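Local coordinates for protein heat shock protease HtrA (Thermotoga maritima, PDB 1L1J) that probably acts as an ATP-independent heat-shock serine endopeptidase, represented here by its trypsin-like protease domain without the PDZ portion of the full-length protein, at residues V84-L87 and K91-A94; I105-I110 and K220-T225. All blocks are in the same frame, centred on the assembly; numbering follows the deposited sequence.

Interaction 1. Residues V84-L87 and K91-A94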
loop_
_atom_site.group_PDB
_atom_site.type_symbol
_atom_site.label_atom_id
_atom_site.label_comp_id
_atom_site.label_asym_id
_atom_site.label_seq_id
_atom_site.Cartn_x
_atom_site.Cartn_y
_atom_site.Cartn_z
ATOM N N VAL A 84 -13.561 -1.713 0.732
ATOM C CA VAL A 84 -12.676 -1.235 -0.321
ATOM C C VAL A 84 -13.347 -0.161 -1.165
ATOM O O VAL A 84 -14.427 -0.378 -1.714
ATOM C CB VAL A 84 -12.227 -2.392 -1.241
ATOM C CG1 VAL A 84 -11.727 -1.850 -2.577
ATOM C CG2 VAL A 84 -11.122 -3.172 -0.563
ATOM N N THR A 85 -12.705 0.997 -1.273
ATOM C CA THR A 85 -13.263 2.088 -2.064
ATOM C C THR A 85 -12.363 2.371 -3.284
ATOM O O THR A 85 -11.134 2.374 -3.172
ATOM C CB THR A 85 -13.420 3.367 -1.198
ATOM O OG1 THR A 85 -14.046 3.033 0.050
ATOM C CG2 THR A 85 -14.271 4.399 -1.927
ATOM N N MET A 86 -12.974 2.598 -4.445
ATOM C CA MET A 86 -12.215 2.851 -5.667
ATOM C C MET A 86 -12.259 4.288 -6.179
ATOM O O MET A 86 -13.057 5.111 -5.726
ATOM C CB MET A 86 -12.684 1.916 -6.786
ATOM C CG MET A 86 -11.925 0.601 -6.889
ATOM S SD MET A 86 -12.469 -0.382 -8.311
ATOM C CE MET A 86 -11.484 0.274 -9.680
ATOM N N LEU A 87 -11.389 4.573 -7.142
ATOM C CA LEU A 87 -11.302 5.900 -7.718
ATOM C C LEU A 87 -12.572 6.322 -8.426
ATOM O O LEU A 87 -12.930 7.500 -8.383
ATOM C CB LEU A 87 -10.129 5.995 -8.701
ATOM C CG LEU A 87 -8.922 6.835 -8.273
ATOM C CD1 LEU A 87 -8.026 7.039 -9.477
ATOM C CD2 LEU A 87 -9.369 8.181 -7.722
ATOM N N LYS A 91 -17.971 1.280 -4.209
ATOM C CA LYS A 91 -17.504 0.642 -2.977
ATOM C C LYS A 91 -17.666 -0.881 -3.043
ATOM O O LYS A 91 -18.490 -1.394 -3.806
ATOM C CB LYS A 91 -18.251 1.222 -1.767
ATOM C CG LYS A 91 -18.159 2.746 -1.680
ATOM C CD LYS A 91 -18.054 3.286 -0.250
ATOM C CE LYS A 91 -18.017 4.833 -0.265
ATOM N NZ LYS A 91 -17.941 5.513 1.077
ATOM N N TYR A 92 -16.858 -1.605 -2.271
ATOM C CA TYR A 92 -16.916 -3.064 -2.278
ATOM C C TYR A 92 -16.588 -3.701 -0.944
ATOM O O TYR A 92 -16.183 -3.039 0.015
ATOM C CB TYR A 92 -15.940 -3.652 -3.301
ATOM C CG TYR A 92 -16.083 -3.114 -4.695
ATOM C CD1 TYR A 92 -15.724 -1.806 -4.993
ATOM C CD2 TYR A 92 -16.603 -3.907 -5.719
ATOM C CE1 TYR A 92 -15.879 -1.293 -6.270
ATOM C CE2 TYR A 92 -16.764 -3.405 -7.008
ATOM C CZ TYR A 92 -16.402 -2.094 -7.275
ATOM O OH TYR A 92 -16.579 -1.569 -8.534
ATOM N N ASP A 93 -16.760 -5.015 -0.912
ATOM C CA ASP A 93 -16.468 -5.812 0.262
ATOM C C ASP A 93 -15.413 -6.799 -0.171
ATOM O O ASP A 93 -15.594 -7.523 -1.148
ATOM C CB ASP A 93 -17.717 -6.547 0.744
ATOM C CG ASP A 93 -18.582 -5.690 1.652
ATOM O OD1 ASP A 93 -18.293 -5.628 2.874
ATOM O OD2 ASP A 93 -19.541 -5.069 1.137
ATOM N N ALA A 94 -14.304 -6.808 0.555
ATOM C CA ALA A 94 -13.198 -7.689 0.240
ATOM C C ALA A 94 -13.156 -8.898 1.148
ATOM O O ALA A 94 -13.568 -8.841 2.314
ATOM C CB ALA A 94 -11.900 -6.929 0.357
#
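Val-84 and Tyr-92 pair through both of their backbone polar groups. Val-84 N donates to Tyr-92 O at 3.0 Å in a nearly straight bond (173° at the hydrogen). The return bond, Tyr-92 N to Val-84 O at 2.8 Å, is more bent at the hydrogen, 141°. Val-84 O also receives a CA-H...O contact from Lys-91 CA at 3.5 Å, and it lies at the edge of the Tyr-92 ring, near CD1. That position follows from the tyrosine's first torsion: CG stands beside its own backbone N (chi1 -54°), which brings the ring alongside the N-H that holds Val-84 O.

These bonds define an antiparallel beta hairpin, 83-85 with 91-93, at one border of the sheet that forms the N-terminal barrel of the trypsin-like fold. Strand 91-93 is one of the two outermost strands of this sheet within the chain, whereas strand 83-85 is flanked on its other side by strand 17-23, with Thr-85 bonded through its backbone to Lys-19.

Apolar packing occupies the face carrying Val-84 and Tyr-92. Val-84 CG2 meets Ala-94 CB at 3.9 Å, while Ile-110 packs on Val-84, Tyr-92 and Ala-94. Met-86 makes a Met-aromatic contact, its SD 4.1 Å from Tyr-92 CE1 and approaching the ring obliquely; a bend at chi3 turns the terminal methyl away from the ring. The Tyr-92 hydroxyl is hydrogen-bonded to Ser-90, and Phe-117 meets the ring at a steep interplanar angle.

On the other face Thr-85 and Lys-91, a non-hydrogen-bonded pair, run side by side in the same direction. The aliphatic part of the lysine passes the threonine, with CD 4.0 Å from Thr-85 OG1 and CE beside Thr-85 CG2.

Interaction 2. Residues I105-I110 and K220-T225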
loop_
_atom_site.group_PDB
_atom_site.type_symbol
_atom_site.label_atom_id
_atom_site.label_comp_id
_atom_site.label_asym_id
_atom_site.label_seq_id
_atom_site.Cartn_x
_atom_site.Cartn_y
_atom_site.Cartn_z
ATOM N N ILE A 105 2.633 -8.564 4.147
ATOM C CA ILE A 105 1.975 -8.593 2.846
ATOM C C ILE A 105 0.574 -9.116 3.138
ATOM O O ILE A 105 0.366 -9.811 4.136
ATOM C CB ILE A 105 2.662 -9.566 1.867
ATOM C CG1 ILE A 105 4.083 -9.091 1.566
ATOM C CG2 ILE A 105 1.864 -9.664 0.580
ATOM C CD1 ILE A 105 4.820 -9.951 0.541
ATOM N N ALA A 106 -0.387 -8.789 2.282
ATOM C CA ALA A 106 -1.751 -9.245 2.492
ATOM C C ALA A 106 -2.563 -9.088 1.224
ATOM O O ALA A 106 -2.574 -8.024 0.621
ATOM C CB ALA A 106 -2.393 -8.458 3.625
ATOM N N VAL A 107 -3.243 -10.155 0.819
ATOM C CA VAL A 107 -4.060 -10.112 -0.382
ATOM C C VAL A 107 -5.555 -10.121 -0.048
ATOM O O VAL A 107 -6.007 -10.783 0.891
ATOM C CB VAL A 107 -3.723 -11.282 -1.330
ATOM C CG1 VAL A 107 -4.047 -12.606 -0.662
ATOM C CG2 VAL A 107 -4.480 -11.120 -2.640
ATOM N N ILE A 108 -6.309 -9.373 -0.842
ATOM C CA ILE A 108 -7.735 -9.219 -0.659
ATOM C C ILE A 108 -8.457 -9.501 -1.974
ATOM O O ILE A 108 -7.822 -9.553 -3.026
ATOM C CB ILE A 108 -8.004 -7.791 -0.147
ATOM C CG1 ILE A 108 -8.436 -7.858 1.315
ATOM C CG2 ILE A 108 -8.980 -7.051 -1.060
ATOM C CD1 ILE A 108 -7.382 -8.448 2.219
ATOM N N LYS A 109 -9.776 -9.688 -1.911
ATOM C CA LYS A 109 -10.561 -9.997 -3.108
ATOM C C LYS A 109 -11.938 -9.315 -3.177
ATOM O O LYS A 109 -12.751 -9.395 -2.245
ATOM C CB LYS A 109 -10.726 -11.518 -3.223
ATOM C CG LYS A 109 -11.490 -11.991 -4.447
ATOM C CD LYS A 109 -10.774 -11.621 -5.729
ATOM C CE LYS A 109 -11.447 -12.262 -6.932
ATOM N NZ LYS A 109 -12.874 -11.843 -7.098
ATOM N N ILE A 110 -12.181 -8.656 -4.306
ATOM C CA ILE A 110 -13.425 -7.943 -4.558
ATOM C C ILE A 110 -14.258 -8.591 -5.672
ATOM O O ILE A 110 -13.761 -8.893 -6.759
ATOM C CB ILE A 110 -13.130 -6.466 -4.908
ATOM C CG1 ILE A 110 -13.283 -5.611 -3.660
ATOM C CG2 ILE A 110 -14.056 -5.969 -5.989
ATOM C CD1 ILE A 110 -12.371 -6.008 -2.561
ATOM N N LYS A 220 5.689 -11.931 -4.727
ATOM C CA LYS A 220 5.393 -13.026 -5.654
ATOM C C LYS A 220 5.598 -14.376 -4.955
ATOM O O LYS A 220 4.785 -15.289 -5.088
ATOM C CB LYS A 220 6.304 -12.960 -6.884
ATOM C CG LYS A 220 6.098 -11.760 -7.787
ATOM C CD LYS A 220 7.070 -11.830 -8.946
ATOM C CE LYS A 220 7.122 -10.540 -9.737
ATOM N NZ LYS A 220 8.346 -10.520 -10.596
ATOM N N LYS A 221 6.696 -14.505 -4.218
ATOM C CA LYS A 221 6.954 -15.741 -3.509
ATOM C C LYS A 221 5.847 -15.956 -2.485
ATOM O O LYS A 221 5.553 -17.092 -2.120
ATOM C CB LYS A 221 8.321 -15.703 -2.810
ATOM C CG LYS A 221 9.501 -15.602 -3.779
ATOM C CD LYS A 221 10.863 -15.735 -3.086
ATOM C CE LYS A 221 12.004 -15.522 -4.088
ATOM N NZ LYS A 221 13.352 -15.853 -3.537
ATOM N N PHE A 222 5.231 -14.875 -2.017
ATOM C CA PHE A 222 4.149 -15.015 -1.051
ATOM C C PHE A 222 2.890 -15.436 -1.784
ATOM O O PHE A 222 2.264 -16.435 -1.443
ATOM C CB PHE A 222 3.860 -13.705 -0.321
ATOM C CG PHE A 222 2.566 -13.729 0.444
ATOM C CD1 PHE A 222 2.449 -14.464 1.620
ATOM C CD2 PHE A 222 1.443 -13.059 -0.045
ATOM C CE1 PHE A 222 1.232 -14.538 2.297
ATOM C CE2 PHE A 222 0.222 -13.124 0.621
ATOM C CZ PHE A 222 0.114 -13.867 1.798
ATOM N N LEU A 223 2.521 -14.651 -2.788
ATOM C CA LEU A 223 1.334 -14.943 -3.567
ATOM C C LEU A 223 1.296 -16.404 -3.959
ATOM O O LEU A 223 0.267 -17.058 -3.829
ATOM C CB LEU A 223 1.281 -14.069 -4.827
ATOM C CG LEU A 223 0.828 -12.614 -4.661
ATOM C CD1 LEU A 223 0.655 -11.972 -6.029
ATOM C CD2 LEU A 223 -0.484 -12.564 -3.898
ATOM N N ASP A 224 2.423 -16.925 -4.426
ATOM C CA ASP A 224 2.472 -18.319 -4.839
ATOM C C ASP A 224 2.065 -19.312 -3.755
ATOM O O ASP A 224 1.678 -20.434 -4.075
ATOM C CB ASP A 224 3.861 -18.671 -5.375
ATOM C CG ASP A 224 4.139 -18.028 -6.725
ATOM O OD1 ASP A 224 3.214 -17.979 -7.567
ATOM O OD2 ASP A 224 5.281 -17.581 -6.952
ATOM N N THR A 225 2.137 -18.908 -2.485
ATOM C CA THR A 225 1.756 -19.798 -1.388
ATOM C C THR A 225 0.252 -19.726 -1.124
ATOM O O THR A 225 -0.282 -20.463 -0.300
ATOM C CB THR A 225 2.508 -19.460 -0.066
ATOM O OG1 THR A 225 1.970 -18.263 0.511
ATOM C CG2 THR A 225 4.000 -19.272 -0.327
#
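Ile-105 packs over one face of the Phe-222 ring, with its CB 4.1 Å above the ring plane and displaced toward the rim. The closest approach is made by the gamma methyl, CG2, which lies 3.5 Å from Phe-222 CD2. The two side chains slide past each other in opposite directions, and Ile-105 CD1 therefore ends up 4.0 Å from Phe-222 CB. Val-107 stands at the edge of the same ring through CG1, and its CB meets Leu-223 CD2 at 4.3 Å. The contact across the two segments is thus wholly apolar.

Phe-222 extends its ring toward the strand with CG anti to the backbone N (chi1 167°). An alanine here would remove the ring and is likely to leave a gap beside Ile-105, with Leu-223 still reaching Val-107 alone. In the backbone of the same residue, Phe-222 O accepts from both Thr-225 N and Thr-225 OG1; the hydroxyl bond, 2.7 Å, falls on a lone pair in the carbonyl plane and ties Thr-225 back to the Phe-222 carbonyl.

Farther out, Leu-70 of strand 68-72 touches Ile-105, and Phe-63 of strand 54-64 touches both Val-107 and Leu-223. Helix 216-223, which follows strand 211-215 of the second sheet, in this way lies against the N-terminal barrel, with Phe-122 of strand 121-122 packed on Leu-223.

Overall arrangement
Interactions 1 and 2 have centres 18 Å apart yet meet within the N-terminal barrel, where residues 92-94 pack against strand 105-109 and its continuation, consistent with the closure of the barrel. Ala-94 packs on Ile-108 and Ile-110, and Tyr-92 on Ile-110. The far end of that strand, in interaction 2, approaches the predicted charge relay: the side chain of Ile-105 is about 6 Å from that of Asp-104 and about 10 Å from that of His-74. Interaction 1 is structural packing away from these residues, whereas interaction 2 joins helix 216-223, the last of the modelled chain, to the strand immediately following Asp-104.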